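Local coordinates for dihydropyrimidine amidohydrolase (Dictyostelium discoideum, PDB 2FTW), which catalyses the reversible, zinc-dependent hydrolytic ring opening of 5,6-dihydrouracil and 5,6-dihydrothymine, the second step of reductive pyrimidine breakdown, at residues D287-H290 and A291-V295. Sequence-based numbering, arbitrary orientation.
Sequences DWRH and AAAFV
A short helix joins Asp-287 and Trp-288 to Ala-291 and Ala-292 through bonds four residues apart: Ala-291 N reaches Asp-287 O at 3.0 Å, and Ala-292 N reaches Trp-288 O at 2.8 Å, both nearly straight. At the N-cap, Asp-287 receives His-290 N on the anti lone pair of OD1, at 3.1 Å. Trp-288 has its CG anti to the backbone N, which turns the indole forward along the helix, and the methyl of Ala-292 sits over one face of its six-membered ring, a CH-pi contact with Ala-292 CB 3.5 Å from the centroid. Arg-490 of a second subunit packs on Trp-288 and Ala-291, so this side belongs to the tetramer interface. The helix is part of the (beta/alpha)8-barrel amidohydrolase domain; the side chain of Ala-292 is about 9 Å from that of Asn-346, a probable substrate-binding residue. Towards the C-terminal end the bonding slackens: Ala-293 N bonds to Arg-289 O at 3.1 Å with an N-H...O angle of only 139°, and weakly to His-290 O, and the chain leaves through a type I turn running from Ala-292 to Val-295. The Arg-289 chain, bent at chi2 (-89°), brings NH1 to Ala-293 CB, 3.5 Å away. The rings of His-290 and Phe-294 lie near parallel (26°) but slid apart, touching through His-290 CE1 and Phe-294 CE1 at 3.6 Å, while His-282 stacks on Phe-294.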
loop_
_atom_site.group_PDB
_atom_site.type_symbol
_atom_site.label_atom_id
_atom_site.label_comp_id
_atom_site.label_asym_id
_atom_site.label_seq_id
_atom_site.Cartn_x
_atom_site.Cartn_y
_atom_site.Cartn_z
ATOM N N ASP A 287 -28.387 12.264 24.574
ATOM C CA ASP A 287 -29.141 13.493 24.339
ATOM C C ASP A 287 -29.354 13.727 22.829
ATOM O O ASP A 287 -28.388 13.859 22.075
ATOM C CB ASP A 287 -28.409 14.673 24.974
ATOM C CG ASP A 287 -29.251 15.921 25.030
ATOM O OD1 ASP A 287 -29.325 16.633 24.012
ATOM O OD2 ASP A 287 -29.814 16.218 26.108
ATOM N N TRP A 288 -30.616 13.770 22.397
ATOM C CA TRP A 288 -30.944 13.980 20.985
ATOM C C TRP A 288 -30.368 15.289 20.448
ATOM O O TRP A 288 -29.821 15.326 19.339
ATOM C CB TRP A 288 -32.463 13.959 20.735
ATOM C CG TRP A 288 -32.760 13.871 19.278
ATOM C CD1 TRP A 288 -32.915 12.733 18.552
ATOM C CD2 TRP A 288 -32.849 14.957 18.346
ATOM N NE1 TRP A 288 -33.130 13.034 17.233
ATOM C CE2 TRP A 288 -33.081 14.392 17.073
ATOM C CE3 TRP A 288 -32.758 16.351 18.461
ATOM C CZ2 TRP A 288 -33.226 15.166 15.924
ATOM C CZ3 TRP A 288 -32.914 17.123 17.307
ATOM C CH2 TRP A 288 -33.141 16.526 16.062
ATOM N N ARG A 289 -30.487 16.358 21.229
ATOM C CA ARG A 289 -30.039 17.676 20.783
ATOM C C ARG A 289 -28.542 17.666 20.475
ATOM O O ARG A 289 -28.099 18.150 19.428
ATOM C CB ARG A 289 -30.366 18.747 21.843
ATOM C CG ARG A 289 -30.235 20.197 21.354
ATOM C CD ARG A 289 -28.817 20.758 21.551
ATOM N NE ARG A 289 -28.682 22.150 21.107
ATOM C CZ ARG A 289 -28.408 22.551 19.861
ATOM N NH1 ARG A 289 -28.252 21.680 18.871
ATOM N NH2 ARG A 289 -28.291 23.853 19.598
ATOM N N HIS A 290 -27.772 17.113 21.399
ATOM C CA HIS A 290 -26.324 17.045 21.262
ATOM C C HIS A 290 -25.957 16.209 20.038
ATOM O O HIS A 290 -25.134 16.624 19.217
ATOM C CB HIS A 290 -25.727 16.437 22.533
ATOM C CG HIS A 290 -24.245 16.591 22.647
ATOM N ND1 HIS A 290 -23.357 15.771 21.984
ATOM C CD2 HIS A 290 -23.493 17.464 23.359
ATOM C CE1 HIS A 290 -22.122 16.130 22.283
ATOM N NE2 HIS A 290 -22.177 17.159 23.113
ATOM N N ALA A 291 -26.594 15.046 19.917
ATOM C CA ALA A 291 -26.368 14.137 18.791
ATOM C C ALA A 291 -26.652 14.780 17.434
ATOM O O ALA A 291 -25.794 14.769 16.548
ATOM C CB ALA A 291 -27.194 12.875 18.964
ATOM N N ALA A 292 -27.859 15.327 17.281
ATOM C CA ALA A 292 -28.278 16.010 16.047
ATOM C C ALA A 292 -27.404 17.217 15.662
ATOM O O ALA A 292 -27.299 17.566 14.479
ATOM C CB ALA A 292 -29.724 16.447 16.166
ATOM N N ALA A 293 -26.793 17.861 16.653
ATOM C CA ALA A 293 -25.924 19.017 16.414
ATOM C C ALA A 293 -24.639 18.711 15.644
ATOM O O ALA A 293 -24.012 19.622 15.103
ATOM C CB ALA A 293 -25.570 19.668 17.719
ATOM N N PHE A 294 -24.228 17.445 15.613
ATOM C CA PHE A 294 -22.994 17.065 14.920
ATOM C C PHE A 294 -23.264 16.501 13.531
ATOM O O PHE A 294 -22.323 16.099 12.830
ATOM C CB PHE A 294 -22.205 16.064 15.752
ATOM C CG PHE A 294 -21.466 16.674 16.909
ATOM C CD1 PHE A 294 -22.150 17.139 18.022
ATOM C CD2 PHE A 294 -20.086 16.730 16.916
ATOM C CE1 PHE A 294 -21.473 17.672 19.102
ATOM C CE2 PHE A 294 -19.411 17.254 17.996
ATOM C CZ PHE A 294 -20.116 17.735 19.090
ATOM N N VAL A 295 -24.543 16.475 13.140
ATOM C CA VAL A 295 -24.953 15.941 11.851
ATOM C C VAL A 295 -24.575 16.899 10.711
ATOM O O VAL A 295 -24.901 18.100 10.713
ATOM C CB VAL A 295 -26.483 15.590 11.808
ATOM C CG1 VAL A 295 -26.934 15.225 10.406
ATOM C CG2 VAL A 295 -26.800 14.427 12.767
#